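Dicer Related Helicase (Caenorhabditis elegans, PDB 6M6S) probably couples ATP hydrolysis to RNA binding as a RIG-I-like helicase, with the C-terminal domain described here holding double-stranded RNA that carries a 5'-triphosphate. Local coordinates at residues Y10-S15 against D117-S122; E20-I25 against P88-K93; K93-V98 against A109-V114. One frame throughout, in Å; residues are numbered along the deposited sequence. Where two conformers were deposited one is given.

Contact 1: residues Y10-S15 against D117-S122; sequences YKLMCS and DLFYIS. With ZN (zinc ion), chain F.
The ring of Y10 receives L118 on one face: CB of L118 stands 4.1 Å from CZ of Y10, displaced toward the rim, and the two side chains cross at about a right angle. In the plane of that same ring, at its edge, sits a water 2.8 Å from the Y10 OH. The water donates to the main-chain O of L118 at 2.7 Å, so the phenol is tied to the loop through one bridging molecule, and the hydroxyl of Y10, a buried residue, has the water as a polar partner. F119 approaches from another quarter, with its CD2 3.7 Å from CD1 of Y10. The two rings are neither stacked nor edge-to-face: their planes are inclined at 34° and their centroids lie 5.7 Å apart. F119 holds CG between its own backbone N and carbonyl carbon (chi1 55°), and this turn points the ring back at the strand. L12 makes a looser touch, its CD1 coming within 4.4 Å of CZ of F119. Further partners enclose the group: F97 meets L12 and L118, while V114 and S24 press on F119. At the far end of strand 11-14, SG of C14 binds the zinc ion at 2.4 Å, and C17, C69 and C72 complete the site. The strand therefore joins a Cys4 zinc site made of two CxxC pairs, C14/C17 and C69/C72, to an aromatic and leucine core under the loop that follows helix 111-117, an assembly belonging to the zinc-binding C-terminal domain of RIG-I-like helicases.

Contact 2: residues E20-I25 against P88-K93; sequences EFCKSI and PQLSVK. With nucleotides of chain D.
L90 points across at F21 and C22, and its CD1 methyl is the atom they share. That methyl lies 4.1 Å from CB of F21, near the root of the phenylalanine, and 4.5 Å from SG of C22. The other methyl, CD2, stands 4.3 Å above one face of the F21 ring, offset toward the rim, so one methyl meets the root of the side chain and the other lies over the rim of one ring face. With CG of F21 anti to its carbonyl carbon (chi1 -68°), the ring runs on past L90 toward the metal site, where it touches C14 and C69; its nearest atom is about 5 Å from the zinc ion. V36 and I67 also pack on L90. NZ of K23 forms a salt bridge with E20, whose OE2 accepts at 2.7 Å with its syn lone pair, while OG of S91 accepts from the backbone N of K93 at 3.2 Å, closing an ST turn. Q89 extends from the strand to lay its amide along the ribose of G2 of chain D, with OE1 3.4 Å from C5' of that nucleotide; the same OE1 has a weak hydrogen bond with Y80. Cut back to an alanine, this position would probably leave the ribose without the amide beside it and the hydroxyl of Y80 without its weak partner. Across the contact the chemistry is apolar throughout: what these segments share is a small touch of leucine methyls with F21 and C22, consistent with packing and not directed bonding between them, leaving Q89 to meet the RNA.

Contact 3: residues K93-V98 against A109-V114; sequences KALTFV and AKWSDV. With nucleotides of chain D.
F97 swings its CG anti to the carbonyl carbon (chi1 -61°), which sends the ring off the strand toward helix 111-117, while V114 sets CG1 anti to its backbone N (chi1 177°) and thereby turns CG2 onto the tip of that ring. The result is a close methyl-to-ring touch, CG2 of V114 lying 3.5 Å from CZ of F97, with the two side chains at about a right angle. Against W111 the same phenylalanine presents its edge: the pair is an offset edge-to-face one, with planes at 79° and centroids of the F97 ring and the indole six-membered ring 5.8 Å apart. L95, two residues earlier on the strand, brings CD1 to 3.8 Å from CZ2 of W111. Y34 stacks on the indole, and L12 reaches it as well. The helix begins at this point, with O of K110, the N-cap residue, accepting from N of D113 at 2.8 Å. S112, in the first turn, donates from OG to OP1 of G4 in chain D at 2.7 Å. The aliphatic CD of K110 comes within 3.2 Å of that same oxygen, and its NZ, 3.6 Å from OP1, would probably add favourable charge. One side of the helix start is thus packed on the sheet and the other meets the RNA backbone, as fits the RNA-binding face of this RIG-I-type C-terminal domain, here touching backbone phosphate.

Overall arrangement
Strand 11-14 unites the three contacts. It pairs with strand 20-23 of contact 2 through L12 O to F21 N (2.8 Å) and with strand 95-99 of contact 3 through M13 O to T96 N (2.9 Å), and the centre of contact 1 is about 7 Å from the centres of both others. Contacts 2 and 3 share K93 and are joined by a hydrogen bond from W111 NE1 to L90 O (3.0 Å), their centres about 9 Å apart. Contact 1 encloses both along the chain. Zinc is bound at contact 1 and neighboured by F21 of contact 2, while contacts 2 and 3 meet successive nucleotides of the RNA strand, chain D.

Contact 1: residues Y10-S15 against D117-S122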
loop_
_atom_site.group_PDB
_atom_site.type_symbol
_atom_site.label_atom_id
_atom_site.label_comp_id
_atom_site.label_asym_id
_atom_site.label_seq_id
_atom_site.Cartn_x
_atom_site.Cartn_y
_atom_site.Cartn_z
ATOM N N TYR B 10 10.823 4.248 12.947
ATOM C CA TYR B 10 9.501 3.702 12.881
ATOM C C TYR B 10 9.428 2.376 13.559
ATOM O O TYR B 10 10.397 1.606 13.546
ATOM C CB TYR B 10 9.061 3.509 11.392
ATOM C CG TYR B 10 8.730 4.822 10.724
ATOM C CD1 TYR B 10 9.732 5.704 10.349
ATOM C CD2 TYR B 10 7.429 5.158 10.463
ATOM C CE1 TYR B 10 9.457 6.918 9.738
ATOM C CE2 TYR B 10 7.138 6.385 9.862
ATOM C CZ TYR B 10 8.153 7.224 9.475
ATOM O OH TYR B 10 7.880 8.415 8.868
ATOM N N LYS B 11 8.261 2.075 14.129
ATOM C CA LYS B 11 7.990 0.732 14.600
ATOM C C LYS B 11 7.377 -0.084 13.478
ATOM O O LYS B 11 6.499 0.417 12.747
ATOM C CB LYS B 11 6.987 0.815 15.733
ATOM C CG LYS B 11 7.623 1.314 17.006
ATOM C CD LYS B 11 6.610 1.323 18.134
ATOM C CE LYS B 11 7.073 2.283 19.236
ATOM N NZ LYS B 11 5.967 2.485 20.219
ATOM N N LEU B 12 7.798 -1.328 13.283
ATOM C CA LEU B 12 7.163 -2.208 12.295
ATOM C C LEU B 12 6.221 -3.146 13.024
ATOM O O LEU B 12 6.682 -3.946 13.891
ATOM C CB LEU B 12 8.214 -3.061 11.574
ATOM C CG LEU B 12 8.916 -2.348 10.399
ATOM C CD1 LEU B 12 9.551 -1.026 10.762
ATOM C CD2 LEU B 12 9.941 -3.292 9.707
ATOM N N MET B 13 4.920 -3.108 12.705
ATOM C CA MET B 13 3.908 -3.851 13.472
ATOM C C MET B 13 3.140 -4.769 12.561
ATOM O O MET B 13 3.021 -4.477 11.377
ATOM C CB MET B 13 2.840 -2.923 14.050
ATOM C CG MET B 13 3.292 -1.530 14.339
ATOM S SD MET B 13 4.219 -1.590 15.846
ATOM C CE MET B 13 2.968 -1.830 17.094
ATOM N N CYS B 14 2.562 -5.808 13.155
ATOM C CA CYS B 14 1.622 -6.701 12.463
ATOM C C CYS B 14 0.383 -5.892 12.079
ATOM O O CYS B 14 -0.277 -5.295 12.947
ATOM C CB CYS B 14 1.243 -7.852 13.380
ATOM S SG CYS B 14 0.111 -9.008 12.554
ATOM N N SER B 15 0.047 -5.887 10.793
ATOM C CA SER B 15 -1.115 -5.111 10.325
ATOM C C SER B 15 -2.414 -5.705 10.849
ATOM O O SER B 15 -3.431 -5.026 10.936
ATOM C CB SER B 15 -1.166 -5.037 8.797
ATOM O OG SER B 15 -0.159 -4.203 8.224
ATOM N N ASP B 117 9.538 7.061 1.100
ATOM C CA ASP B 117 8.577 7.913 1.791
ATOM C C ASP B 117 8.930 7.975 3.286
ATOM O O ASP B 117 8.728 9.018 3.941
ATOM C CB ASP B 117 7.207 7.269 1.676
ATOM C CG ASP B 117 6.634 7.310 0.231
ATOM O OD1 ASP B 117 7.209 8.011 -0.625
ATOM O OD2 ASP B 117 5.610 6.629 -0.020
ATOM N N LEU B 118 9.495 6.900 3.837
ATOM C CA LEU B 118 9.505 6.796 5.304
ATOM C C LEU B 118 10.907 6.838 5.902
ATOM O O LEU B 118 11.201 7.676 6.764
ATOM C CB LEU B 118 8.786 5.518 5.793
ATOM C CG LEU B 118 7.312 5.328 5.329
ATOM C CD1 LEU B 118 6.672 4.066 5.921
ATOM C CD2 LEU B 118 6.484 6.581 5.736
ATOM N N PHE B 119 11.767 5.903 5.498
ATOM C CA PHE B 119 13.099 5.896 6.097
ATOM C C PHE B 119 14.172 5.278 5.187
ATOM O O PHE B 119 13.871 4.391 4.382
ATOM C CB PHE B 119 13.084 5.166 7.449
ATOM C CG PHE B 119 12.526 3.744 7.413
ATOM C CD1 PHE B 119 13.344 2.633 7.172
ATOM C CD2 PHE B 119 11.192 3.506 7.724
ATOM C CE1 PHE B 119 12.810 1.324 7.209
ATOM C CE2 PHE B 119 10.651 2.225 7.736
ATOM C CZ PHE B 119 11.458 1.114 7.463
ATOM N N TYR B 120 15.407 5.771 5.314
ATOM C CA TYR B 120 16.546 5.174 4.630
ATOM C C TYR B 120 16.803 3.726 5.083
ATOM O O TYR B 120 16.732 3.418 6.300
ATOM C CB TYR B 120 17.744 6.051 4.977
ATOM C CG TYR B 120 19.083 5.471 4.674
ATOM C CD1 TYR B 120 19.579 5.430 3.387
ATOM C CD2 TYR B 120 19.846 4.977 5.686
ATOM C CE1 TYR B 120 20.846 4.904 3.125
ATOM C CE2 TYR B 120 21.101 4.444 5.440
ATOM C CZ TYR B 120 21.597 4.403 4.152
ATOM O OH TYR B 120 22.872 3.859 3.954
ATOM N N ILE B 121 17.111 2.837 4.132
ATOM C CA ILE B 121 17.470 1.443 4.436
ATOM C C ILE B 121 18.838 1.210 3.818
ATOM O O ILE B 121 19.042 1.383 2.602
ATOM C CB ILE B 121 16.411 0.448 3.839
ATOM C CG1 ILE B 121 15.073 0.746 4.503
ATOM C CG2 ILE B 121 16.828 -1.021 4.111
ATOM C CD1 ILE B 121 13.914 -0.087 3.986
ATOM N N SER B 122 19.798 0.809 4.642
ATOM C CA SER B 122 21.154 0.604 4.131
ATOM C C SER B 122 21.309 -0.812 3.482
ATOM O O SER B 122 20.515 -1.750 3.756
ATOM C CB SER B 122 22.175 0.778 5.281
ATOM O OG SER B 122 22.051 -0.284 6.224
HETATM ZN ZN ZN F . -0.314 -10.403 14.478
HETATM O O HOH W 1 10.048 9.871 7.950
#

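Contact 2: residues E20-I25 against P88-K93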
loop_
_atom_site.group_PDB
_atom_site.type_symbol
_atom_site.label_atom_id
_atom_site.label_comp_id
_atom_site.label_asym_id
_atom_site.label_seq_id
_atom_site.Cartn_x
_atom_site.Cartn_y
_atom_site.Cartn_z
ATOM N N GLU B 20 4.282 -5.435 17.866
ATOM C CA GLU B 20 5.499 -4.862 17.280
ATOM C C GLU B 20 6.537 -5.934 16.974
ATOM O O GLU B 20 6.789 -6.783 17.820
ATOM C CB GLU B 20 6.087 -3.783 18.212
ATOM C CG GLU B 20 7.440 -3.238 17.690
ATOM C CD GLU B 20 8.065 -2.159 18.590
ATOM O OE1 GLU B 20 7.375 -1.641 19.509
ATOM O OE2 GLU B 20 9.257 -1.841 18.347
ATOM N N PHE B 21 7.135 -5.940 15.786
ATOM C CA PHE B 21 8.216 -6.919 15.548
ATOM C C PHE B 21 9.599 -6.330 15.805
ATOM O O PHE B 21 10.464 -6.954 16.451
ATOM C CB PHE B 21 8.132 -7.320 14.083
ATOM C CG PHE B 21 6.891 -8.119 13.735
ATOM C CD1 PHE B 21 6.558 -9.243 14.445
ATOM C CD2 PHE B 21 6.041 -7.708 12.722
ATOM C CE1 PHE B 21 5.434 -9.953 14.118
ATOM C CE2 PHE B 21 4.940 -8.441 12.394
ATOM C CZ PHE B 21 4.614 -9.539 13.110
ATOM N N CYS B 22 9.842 -5.125 15.299
ATOM C CA CYS B 22 11.149 -4.491 15.429
ATOM C C CYS B 22 11.112 -3.020 14.989
ATOM O O CYS B 22 10.091 -2.558 14.479
ATOM C CB CYS B 22 12.234 -5.230 14.577
ATOM S SG CYS B 22 11.939 -5.077 12.741
ATOM N N LYS B 23 12.228 -2.327 15.171
ATOM C CA LYS B 23 12.358 -0.938 14.728
ATOM C C LYS B 23 12.941 -0.900 13.329
ATOM O O LYS B 23 13.691 -1.787 12.901
ATOM C CB LYS B 23 13.311 -0.193 15.664
ATOM C CG LYS B 23 12.798 -0.067 17.089
ATOM C CD LYS B 23 11.450 0.659 17.168
ATOM C CE LYS B 23 11.115 0.972 18.668
ATOM N NZ LYS B 23 11.122 -0.298 19.442
ATOM N N SER B 24 12.630 0.168 12.605
ATOM C CA SER B 24 13.081 0.334 11.221
ATOM C C SER B 24 14.601 0.315 11.044
ATOM O O SER B 24 15.083 -0.052 9.966
ATOM C CB SER B 24 12.562 1.719 10.738
ATOM O OG SER B 24 12.959 2.764 11.654
ATOM N N ILE B 25 15.361 0.702 12.078
ATOM C CA ILE B 25 16.803 0.786 11.966
ATOM C C ILE B 25 17.420 -0.624 11.769
ATOM O O ILE B 25 18.597 -0.715 11.434
ATOM C CB ILE B 25 17.426 1.506 13.165
ATOM C CG1 ILE B 25 17.223 0.672 14.449
ATOM C CG2 ILE B 25 16.902 2.963 13.254
ATOM C CD1 ILE B 25 17.834 1.302 15.688
ATOM N N PRO B 88 14.921 -13.238 9.080
ATOM C CA PRO B 88 13.517 -13.078 8.679
ATOM C C PRO B 88 13.398 -12.027 7.581
ATOM O O PRO B 88 14.127 -11.030 7.569
ATOM C CB PRO B 88 12.822 -12.557 9.933
ATOM C CG PRO B 88 13.837 -12.657 11.043
ATOM C CD PRO B 88 15.229 -12.744 10.454
ATOM N N GLN B 89 12.516 -12.300 6.626
ATOM C CA GLN B 89 12.070 -11.280 5.666
ATOM C C GLN B 89 10.612 -10.986 5.898
ATOM O O GLN B 89 9.707 -11.792 5.573
ATOM C CB GLN B 89 12.266 -11.833 4.271
ATOM C CG GLN B 89 12.028 -10.742 3.165
ATOM C CD GLN B 89 11.963 -11.417 1.823
ATOM O OE1 GLN B 89 10.945 -12.051 1.469
ATOM N NE2 GLN B 89 13.066 -11.347 1.079
ATOM N N LEU B 90 10.343 -9.847 6.536
ATOM C CA LEU B 90 8.952 -9.468 6.737
ATOM C C LEU B 90 8.390 -8.904 5.428
ATOM O O LEU B 90 9.063 -8.125 4.754
ATOM C CB LEU B 90 8.860 -8.435 7.827
ATOM C CG LEU B 90 9.258 -8.910 9.223
ATOM C CD1 LEU B 90 9.422 -7.731 10.199
ATOM C CD2 LEU B 90 8.128 -9.916 9.686
ATOM N N SER B 91 7.177 -9.301 5.051
ATOM C CA SER B 91 6.558 -8.841 3.800
ATOM C C SER B 91 5.970 -7.429 4.064
ATOM O O SER B 91 5.271 -7.261 5.084
ATOM C CB SER B 91 5.386 -9.742 3.471
ATOM O OG SER B 91 4.670 -9.182 2.348
ATOM N N VAL B 92 6.170 -6.460 3.157
ATOM C CA VAL B 92 5.531 -5.153 3.392
ATOM C C VAL B 92 4.034 -5.255 3.465
ATOM O O VAL B 92 3.370 -4.431 4.094
ATOM C CB VAL B 92 5.741 -4.110 2.283
ATOM C CG1 VAL B 92 6.962 -3.293 2.526
ATOM C CG2 VAL B 92 5.675 -4.717 0.866
ATOM N N LYS B 93 3.445 -6.243 2.786
ATOM C CA LYS B 93 1.985 -6.418 2.856
ATOM C C LYS B 93 1.403 -6.791 4.222
ATOM O O LYS B 93 0.216 -6.670 4.419
ATOM C CB LYS B 93 1.562 -7.506 1.882
ATOM C CG LYS B 93 1.930 -7.219 0.461
ATOM C CD LYS B 93 1.815 -8.525 -0.332
ATOM C CE LYS B 93 2.146 -8.294 -1.795
ATOM N NZ LYS B 93 1.682 -9.441 -2.636
ATOM P P G D 2 7.211 -12.213 -2.420
ATOM O OP1 G D 2 6.181 -11.334 -1.778
ATOM O OP2 G D 2 6.909 -12.650 -3.825
ATOM O "O5'" G D 2 8.547 -11.340 -2.381
ATOM C "C5'" G D 2 9.097 -10.945 -1.131
ATOM C "C4'" G D 2 10.401 -10.228 -1.341
ATOM O "O4'" G D 2 11.385 -11.147 -1.844
ATOM C "C3'" G D 2 10.402 -9.098 -2.367
ATOM O "O3'" G D 2 9.936 -7.902 -1.794
ATOM C "C2'" G D 2 11.878 -8.995 -2.712
ATOM O "O2'" G D 2 12.554 -8.319 -1.656
ATOM C "C1'" G D 2 12.299 -10.461 -2.670
ATOM N N9 G D 2 12.255 -11.115 -3.989
ATOM C C8 G D 2 11.264 -11.974 -4.468
ATOM N N7 G D 2 11.535 -12.433 -5.674
ATOM C C5 G D 2 12.778 -11.861 -5.976
ATOM C C6 G D 2 13.602 -11.969 -7.129
ATOM O O6 G D 2 13.394 -12.632 -8.133
ATOM N N1 G D 2 14.767 -11.212 -7.035
ATOM C C2 G D 2 15.122 -10.445 -5.945
ATOM N N2 G D 2 16.301 -9.788 -6.005
ATOM N N3 G D 2 14.359 -10.340 -4.861
ATOM C C4 G D 2 13.226 -11.061 -4.952
#

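Contact 3: residues K93-V98 against A109-V114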
loop_
_atom_site.group_PDB
_atom_site.type_symbol
_atom_site.label_atom_id
_atom_site.label_comp_id
_atom_site.label_asym_id
_atom_site.label_seq_id
_atom_site.Cartn_x
_atom_site.Cartn_y
_atom_site.Cartn_z
ATOM N N LYS B 93 3.445 -6.243 2.786
ATOM C CA LYS B 93 1.985 -6.418 2.856
ATOM C C LYS B 93 1.403 -6.791 4.222
ATOM O O LYS B 93 0.216 -6.670 4.419
ATOM C CB LYS B 93 1.562 -7.506 1.882
ATOM C CG LYS B 93 1.930 -7.219 0.461
ATOM C CD LYS B 93 1.815 -8.525 -0.332
ATOM C CE LYS B 93 2.146 -8.294 -1.795
ATOM N NZ LYS B 93 1.682 -9.441 -2.636
ATOM N N ALA B 94 2.249 -7.271 5.166
ATOM C CA ALA B 94 1.776 -7.709 6.443
ATOM C C ALA B 94 2.080 -6.693 7.526
ATOM O O ALA B 94 1.707 -6.937 8.683
ATOM C CB ALA B 94 2.563 -8.991 6.800
ATOM N N LEU B 95 2.679 -5.576 7.117
ATOM C CA LEU B 95 3.202 -4.561 8.062
ATOM C C LEU B 95 2.427 -3.248 8.060
ATOM O O LEU B 95 1.938 -2.770 7.016
ATOM C CB LEU B 95 4.634 -4.220 7.724
ATOM C CG LEU B 95 5.631 -5.389 7.896
ATOM C CD1 LEU B 95 6.993 -4.865 7.520
ATOM C CD2 LEU B 95 5.606 -5.952 9.333
ATOM N N THR B 96 2.327 -2.673 9.257
ATOM C CA THR B 96 1.962 -1.272 9.405
ATOM C C THR B 96 3.186 -0.603 9.998
ATOM O O THR B 96 3.788 -1.097 10.981
ATOM C CB THR B 96 0.771 -1.118 10.324
ATOM O OG1 THR B 96 -0.379 -1.705 9.670
ATOM C CG2 THR B 96 0.388 0.358 10.499
ATOM N N PHE B 97 3.607 0.536 9.432
ATOM C CA PHE B 97 4.722 1.308 9.972
ATOM C C PHE B 97 4.177 2.415 10.855
ATOM O O PHE B 97 3.264 3.139 10.449
ATOM C CB PHE B 97 5.533 1.899 8.835
ATOM C CG PHE B 97 6.119 0.851 7.933
ATOM C CD1 PHE B 97 7.355 0.308 8.197
ATOM C CD2 PHE B 97 5.418 0.410 6.840
ATOM C CE1 PHE B 97 7.865 -0.670 7.353
ATOM C CE2 PHE B 97 5.912 -0.579 6.003
ATOM C CZ PHE B 97 7.183 -1.092 6.281
ATOM N N VAL B 98 4.699 2.513 12.091
ATOM C CA VAL B 98 4.135 3.538 12.986
ATOM C C VAL B 98 5.243 4.491 13.421
ATOM O O VAL B 98 6.304 4.022 13.890
ATOM C CB VAL B 98 3.528 2.875 14.215
ATOM C CG1 VAL B 98 3.196 3.948 15.285
ATOM C CG2 VAL B 98 2.341 1.970 13.815
ATOM N N ALA B 109 2.927 -0.436 -0.401
ATOM C CA ALA B 109 2.737 -1.505 -1.369
ATOM C C ALA B 109 4.052 -2.246 -1.646
ATOM O O ALA B 109 4.038 -3.445 -1.849
ATOM C CB ALA B 109 2.180 -0.917 -2.632
ATOM N N LYS B 110 5.175 -1.543 -1.561
ATOM C CA LYS B 110 6.462 -2.174 -1.852
ATOM C C LYS B 110 7.512 -1.676 -0.864
ATOM O O LYS B 110 7.422 -0.503 -0.486
ATOM C CB LYS B 110 6.943 -1.687 -3.218
ATOM C CG LYS B 110 5.905 -1.685 -4.356
ATOM C CD LYS B 110 6.585 -1.646 -5.732
ATOM C CE LYS B 110 6.559 -0.255 -6.368
ATOM N NZ LYS B 110 6.518 -0.374 -7.869
ATOM N N TRP B 111 8.501 -2.525 -0.536
ATOM C CA TRP B 111 9.652 -2.114 0.290
ATOM C C TRP B 111 10.278 -0.870 -0.332
ATOM O O TRP B 111 10.767 0.026 0.354
ATOM C CB TRP B 111 10.697 -3.254 0.551
ATOM C CG TRP B 111 10.398 -4.087 1.729
ATOM C CD1 TRP B 111 10.027 -5.388 1.738
ATOM C CD2 TRP B 111 10.457 -3.674 3.072
ATOM N NE1 TRP B 111 9.820 -5.810 3.040
ATOM C CE2 TRP B 111 10.105 -4.773 3.879
ATOM C CE3 TRP B 111 10.774 -2.458 3.687
ATOM C CZ2 TRP B 111 10.041 -4.707 5.257
ATOM C CZ3 TRP B 111 10.756 -2.407 5.040
ATOM C CH2 TRP B 111 10.367 -3.533 5.831
ATOM N N SER B 112 10.241 -0.788 -1.648
ATOM C CA SER B 112 10.746 0.388 -2.333
ATOM C C SER B 112 10.048 1.714 -1.997
ATOM O O SER B 112 10.678 2.767 -2.033
ATOM C CB SER B 112 10.783 0.139 -3.831
ATOM O OG SER B 112 9.540 -0.405 -4.239
ATOM N N ASP B 113 8.749 1.668 -1.650
ATOM C CA ASP B 113 8.017 2.900 -1.305
ATOM C C ASP B 113 8.352 3.292 0.154
ATOM O O ASP B 113 8.352 4.491 0.467
ATOM C CB ASP B 113 6.496 2.716 -1.371
ATOM C CG ASP B 113 5.973 2.578 -2.797
ATOM O OD1 ASP B 113 6.482 3.282 -3.678
ATOM O OD2 ASP B 113 5.056 1.759 -3.020
ATOM N N VAL B 114 8.703 2.307 0.954
ATOM C CA VAL B 114 9.160 2.541 2.329
ATOM C C VAL B 114 10.434 3.386 2.307
ATOM O O VAL B 114 10.561 4.357 3.067
ATOM C CB VAL B 114 9.393 1.223 3.079
ATOM C CG1 VAL B 114 9.937 1.484 4.477
ATOM C CG2 VAL B 114 8.074 0.403 3.189
ATOM P P G D 4 10.087 -3.012 -6.978
ATOM O OP1 G D 4 9.678 -1.624 -6.633
ATOM O OP2 G D 4 9.099 -4.099 -7.209
ATOM O "O5'" G D 4 10.963 -2.996 -8.314
ATOM C "C5'" G D 4 12.140 -2.231 -8.396
ATOM C "C4'" G D 4 12.850 -2.496 -9.693
ATOM O "O4'" G D 4 13.382 -3.847 -9.733
ATOM C "C3'" G D 4 12.002 -2.405 -10.934
ATOM O "O3'" G D 4 11.803 -1.060 -11.294
ATOM C "C2'" G D 4 12.823 -3.206 -11.933
ATOM O "O2'" G D 4 13.982 -2.477 -12.293
ATOM C "C1'" G D 4 13.304 -4.345 -11.048
ATOM N N9 G D 4 12.388 -5.496 -11.049
ATOM C C8 G D 4 11.396 -5.811 -10.140
ATOM N N7 G D 4 10.772 -6.908 -10.472
ATOM C C5 G D 4 11.396 -7.344 -11.640
ATOM C C6 G D 4 11.165 -8.483 -12.461
ATOM O O6 G D 4 10.330 -9.395 -12.300
ATOM N N1 G D 4 12.028 -8.486 -13.566
ATOM C C2 G D 4 12.996 -7.544 -13.846
ATOM N N2 G D 4 13.739 -7.717 -14.962
ATOM N N3 G D 4 13.216 -6.496 -13.069
ATOM C C4 G D 4 12.384 -6.465 -12.009
ATOM P P C D 3 8.942 -6.956 -2.597
ATOM O OP1 C D 3 8.648 -5.856 -1.641
ATOM O OP2 C D 3 8.000 -7.770 -3.407
ATOM O "O5'" C D 3 9.924 -6.277 -3.664
ATOM C "C5'" C D 3 10.961 -5.391 -3.264
ATOM C "C4'" C D 3 12.008 -5.200 -4.336
ATOM O "O4'" C D 3 12.656 -6.465 -4.625
ATOM C "C3'" C D 3 11.536 -4.757 -5.709
ATOM O "O3'" C D 3 11.107 -3.407 -5.807
ATOM C "C2'" C D 3 12.741 -5.116 -6.570
ATOM O "O2'" C D 3 13.825 -4.212 -6.368
ATOM C "C1'" C D 3 13.137 -6.459 -5.955
ATOM N N1 C D 3 12.511 -7.578 -6.703
ATOM C C2 C D 3 13.168 -8.011 -7.855
ATOM O O2 C D 3 14.241 -7.475 -8.177
ATOM N N3 C D 3 12.608 -9.006 -8.583
ATOM C C4 C D 3 11.452 -9.564 -8.229
ATOM N N4 C D 3 10.971 -10.553 -9.003
ATOM C C5 C D 3 10.755 -9.127 -7.065
ATOM C C6 C D 3 11.310 -8.134 -6.342
#